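Local atomic coordinates of catechol 2,3-dioxygenase (Pseudomonas sp. KL28, PDB entry 3HPY), a protein that probably cleaves the ring of catechol with dioxygen, next to its two hydroxyls, at a non-haem iron, a step in the breakdown of aromatic hydrocarbons. Residues 214-219 / 263-268. Residues are numbered along the deposited sequence; the frame is centred on the assembly and turned at random.
Sequences LHHCSF and GNRFET. With FE (Fe (III) ion), chain I; MCT (4-methylcatechol), chain J.
H216 and E267 are two members of the facial triad of two histidines and one carboxylate that holds the iron of this extradiol dioxygenase, and they project from paired parallel strands; H154 is the third. The iron is bound by H216 NE2 at 2.3 Å and by E267 OE1, while both oxygens of 4-methylcatechol chelate it as well. Imidazole and carboxylate stand nearly perpendicular, their planes 76° apart. E267 reaches the metal through an extended chain, with CG anti to the backbone N (chi1 170°). Beside it S218 OG appears to donate to the iron-bound OE1, although the place of that oxygen is less certain, and OE2 is hydrogen-bonded to T255. Parallel backbone pairing joins the two strands: E267 N donates to C217 O at 2.9 Å, and F219 N to E267 O at 2.7 Å. On the other partner of strand 213-220, strand 151-159, H215 and H216 both face L156, a classic beta bulge. The guanidinium of R265 lies flat on the H215 ring, with NH1 over the ring centre and the planes 22° apart. A bend at chi3 folds the arginine chain so that the guanidinium comes over the ring, and NH1 also donates to H215 O at 2.9 Å. A water bridges L214 O, H215 O and R265 N, and D242 forms a salt bridge with R265. In the C-terminal glyoxalase-type sheet, strand 213-220 runs antiparallel to strand 151-159, which carries H154, while strand 265-270 is flanked by antiparallel strand 254-259, whose Y257 is hydrogen-bonded to the catechol.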
ATOM      1  N   LEU C 214      -6.072 -17.211 -27.421  1.00 35.46           N
ATOM      2  CA  LEU C 214      -6.176 -16.840 -26.023  1.00 35.57           C
ATOM      3  C   LEU C 214      -5.079 -15.849 -25.677  1.00 34.24           C
ATOM      4  O   LEU C 214      -3.899 -16.192 -25.726  1.00 35.37           O
ATOM      5  CB  LEU C 214      -6.051 -18.089 -25.146  1.00 36.10           C
ATOM      6  CG  LEU C 214      -5.961 -17.961 -23.618  1.00 36.97           C
ATOM      7  CD1 LEU C 214      -4.513 -17.789 -23.210  1.00 37.95           C
ATOM      8  CD2 LEU C 214      -6.818 -16.809 -23.122  1.00 35.54           C
ATOM      9  N   HIS C 215      -5.457 -14.618 -25.349  1.00 31.93           N
ATOM     10  CA  HIS C 215      -4.453 -13.626 -24.981  1.00 31.18           C
ATOM     11  C   HIS C 215      -4.004 -13.926 -23.553  1.00 29.67           C
ATOM     12  O   HIS C 215      -2.808 -14.054 -23.283  1.00 29.68           O
ATOM     13  CB  HIS C 215      -5.009 -12.201 -25.053  1.00 29.75           C
ATOM     14  CG  HIS C 215      -3.952 -11.143 -24.942  1.00 30.96           C
ATOM     15  ND1 HIS C 215      -3.352 -10.571 -26.045  1.00 31.82           N
ATOM     16  CD2 HIS C 215      -3.349 -10.594 -23.861  1.00 29.10           C
ATOM     17  CE1 HIS C 215      -2.424  -9.719 -25.649  1.00 30.71           C
ATOM     18  NE2 HIS C 215      -2.401  -9.715 -24.327  1.00 31.42           N
ATOM     19  N   HIS C 216      -4.963 -14.050 -22.643  1.00 27.83           N
ATOM     20  CA  HIS C 216      -4.642 -14.349 -21.257  1.00 25.39           C
ATOM     21  C   HIS C 216      -5.871 -14.522 -20.381  1.00 26.12           C
ATOM     22  O   HIS C 216      -6.945 -14.011 -20.694  1.00 24.30           O
ATOM     23  CB  HIS C 216      -3.801 -13.229 -20.654  1.00 24.34           C
ATOM     24  CG  HIS C 216      -4.569 -11.974 -20.386  1.00 20.65           C
ATOM     25  ND1 HIS C 216      -4.648 -10.942 -21.294  1.00 21.86           N
ATOM     26  CD2 HIS C 216      -5.280 -11.577 -19.303  1.00 21.45           C
ATOM     27  CE1 HIS C 216      -5.370  -9.964 -20.784  1.00 20.92           C
ATOM     28  NE2 HIS C 216      -5.767 -10.322 -19.575  1.00 22.01           N
ATOM     29  N   CYS C 217      -5.695 -15.258 -19.288  1.00 25.18           N
ATOM     30  CA  CYS C 217      -6.748 -15.447 -18.295  1.00 27.57           C
ATOM     31  C   CYS C 217      -6.269 -14.546 -17.157  1.00 28.91           C
ATOM     32  O   CYS C 217      -5.064 -14.466 -16.906  1.00 28.61           O
ATOM     33  CB  CYS C 217      -6.815 -16.900 -17.816  1.00 26.33           C
ATOM     34  SG  CYS C 217      -7.768 -18.015 -18.887  1.00 27.96           S
ATOM     35  N   SER C 218      -7.185 -13.874 -16.467  1.00 28.13           N
ATOM     36  CA  SER C 218      -6.765 -12.972 -15.400  1.00 28.06           C
ATOM     37  C   SER C 218      -7.218 -13.322 -13.990  1.00 26.95           C
ATOM     38  O   SER C 218      -8.333 -13.802 -13.776  1.00 26.30           O
ATOM     39  CB  SER C 218      -7.203 -11.549 -15.716  1.00 26.07           C
ATOM     40  OG  SER C 218      -6.789 -10.676 -14.678  1.00 23.76           O
ATOM     41  N   PHE C 219      -6.334 -13.048 -13.037  1.00 26.63           N
ATOM     42  CA  PHE C 219      -6.581 -13.325 -11.630  1.00 27.01           C
ATOM     43  C   PHE C 219      -6.561 -12.045 -10.802  1.00 27.34           C
ATOM     44  O   PHE C 219      -5.696 -11.178 -10.982  1.00 28.21           O
ATOM     45  CB  PHE C 219      -5.542 -14.327 -11.111  1.00 27.15           C
ATOM     46  CG  PHE C 219      -5.588 -15.659 -11.817  1.00 27.25           C
ATOM     47  CD1 PHE C 219      -4.976 -15.831 -13.055  1.00 26.42           C
ATOM     48  CD2 PHE C 219      -6.283 -16.727 -11.257  1.00 29.33           C
ATOM     49  CE1 PHE C 219      -5.053 -17.043 -13.728  1.00 28.41           C
ATOM     50  CE2 PHE C 219      -6.375 -17.952 -11.919  1.00 30.41           C
ATOM     51  CZ  PHE C 219      -5.757 -18.112 -13.160  1.00 30.21           C
ATOM     52  N   GLY C 263       3.774 -21.276 -22.109  1.00 31.46           N
ATOM     53  CA  GLY C 263       3.573 -20.112 -22.951  1.00 29.98           C
ATOM     54  C   GLY C 263       2.187 -19.488 -22.854  1.00 29.46           C
ATOM     55  O   GLY C 263       1.861 -18.556 -23.589  1.00 29.38           O
ATOM     56  N   ASN C 264       1.358 -20.000 -21.954  1.00 28.42           N
ATOM     57  CA  ASN C 264       0.032 -19.435 -21.759  1.00 28.09           C
ATOM     58  C   ASN C 264       0.197 -18.179 -20.904  1.00 26.57           C
ATOM     59  O   ASN C 264       0.638 -18.259 -19.752  1.00 25.50           O
ATOM     60  CB  ASN C 264      -0.869 -20.420 -21.018  1.00 28.47           C
ATOM     61  CG  ASN C 264      -1.139 -21.678 -21.812  1.00 30.48           C
ATOM     62  OD1 ASN C 264      -1.016 -22.791 -21.289  1.00 32.90           O
ATOM     63  ND2 ASN C 264      -1.523 -21.515 -23.073  1.00 31.32           N
ATOM     64  N   ARG C 265      -0.153 -17.026 -21.460  1.00 26.52           N
ATOM     65  CA  ARG C 265      -0.057 -15.775 -20.725  1.00 25.07           C
ATOM     66  C   ARG C 265      -1.181 -15.685 -19.692  1.00 25.89           C
ATOM     67  O   ARG C 265      -2.328 -16.053 -19.965  1.00 26.22           O
ATOM     68  CB  ARG C 265      -0.174 -14.580 -21.675  1.00 26.18           C
ATOM     69  CG  ARG C 265      -0.102 -13.231 -20.965  1.00 26.81           C
ATOM     70  CD  ARG C 265      -0.458 -12.049 -21.868  1.00 29.74           C
ATOM     71  NE  ARG C 265       0.548 -11.758 -22.889  1.00 32.89           N
ATOM     72  CZ  ARG C 265       0.352 -11.930 -24.193  1.00 33.10           C
ATOM     73  NH1 ARG C 265      -0.810 -12.394 -24.630  1.00 32.25           N
ATOM     74  NH2 ARG C 265       1.306 -11.620 -25.060  1.00 32.30           N
ATOM     75  N   PHE C 266      -0.847 -15.208 -18.500  1.00 24.84           N
ATOM     76  CA  PHE C 266      -1.848 -15.019 -17.465  1.00 24.47           C
ATOM     77  C   PHE C 266      -1.636 -13.612 -16.916  1.00 26.67           C
ATOM     78  O   PHE C 266      -0.641 -12.951 -17.242  1.00 25.47           O
ATOM     79  CB  PHE C 266      -1.707 -16.071 -16.358  1.00 25.73           C
ATOM     80  CG  PHE C 266      -0.459 -15.937 -15.534  1.00 29.54           C
ATOM     81  CD1 PHE C 266      -0.464 -15.197 -14.352  1.00 29.74           C
ATOM     82  CD2 PHE C 266       0.719 -16.560 -15.925  1.00 29.23           C
ATOM     83  CE1 PHE C 266       0.681 -15.085 -13.577  1.00 30.30           C
ATOM     84  CE2 PHE C 266       1.867 -16.450 -15.153  1.00 30.31           C
ATOM     85  CZ  PHE C 266       1.848 -15.713 -13.978  1.00 29.72           C
ATOM     86  N   GLU C 267      -2.576 -13.143 -16.105  1.00 25.38           N
ATOM     87  CA  GLU C 267      -2.464 -11.809 -15.524  1.00 24.90           C
ATOM     88  C   GLU C 267      -2.876 -11.805 -14.057  1.00 25.99           C
ATOM     89  O   GLU C 267      -3.773 -12.561 -13.649  1.00 24.69           O
ATOM     90  CB  GLU C 267      -3.348 -10.834 -16.307  1.00 24.45           C
ATOM     91  CG  GLU C 267      -3.517  -9.455 -15.692  1.00 24.59           C
ATOM     92  CD  GLU C 267      -4.638  -8.666 -16.361  1.00 27.38           C
ATOM     93  OE1 GLU C 267      -5.738  -9.231 -16.519  1.00 27.26           O
ATOM     94  OE2 GLU C 267      -4.431  -7.490 -16.722  1.00 26.38           O
ATOM     95  N   THR C 268      -2.192 -10.977 -13.269  1.00 26.08           N
ATOM     96  CA  THR C 268      -2.511 -10.791 -11.854  1.00 28.56           C
ATOM     97  C   THR C 268      -2.766  -9.295 -11.745  1.00 31.33           C
ATOM     98  O   THR C 268      -1.841  -8.495 -11.913  1.00 32.00           O
ATOM     99  CB  THR C 268      -1.332 -11.105 -10.901  1.00 28.94           C
ATOM    100  OG1 THR C 268      -0.175 -10.371 -11.318  1.00 30.50           O
ATOM    101  CG2 THR C 268      -1.030 -12.581 -10.869  1.00 30.58           C
TER
HETATM  102 FE    FE I 310      -6.835  -8.678 -18.284  1.00 31.11          FE
HETATM  103  C1  MCT J 311      -6.484  -4.318 -20.797  1.00 49.03           C
HETATM  104  C2  MCT J 311      -6.157  -5.683 -20.845  1.00 49.97           C
HETATM  105  C3  MCT J 311      -6.512  -6.515 -19.759  1.00 50.26           C
HETATM  106  O3  MCT J 311      -6.199  -7.814 -19.799  1.00 51.71           O
HETATM  107  C4  MCT J 311      -7.197  -5.990 -18.629  1.00 50.26           C
HETATM  108  O4  MCT J 311      -7.528  -6.811 -17.593  1.00 50.24           O
HETATM  109  C5  MCT J 311      -7.528  -4.608 -18.583  1.00 49.97           C
HETATM  110  C6  MCT J 311      -7.167  -3.780 -19.677  1.00 50.08           C
HETATM  111  C   MCT J 311      -6.108  -3.427 -21.938  1.00 50.11           C
HETATM  112  O   HOH W   1      -1.668 -16.452 -24.189  1.00 30.69           O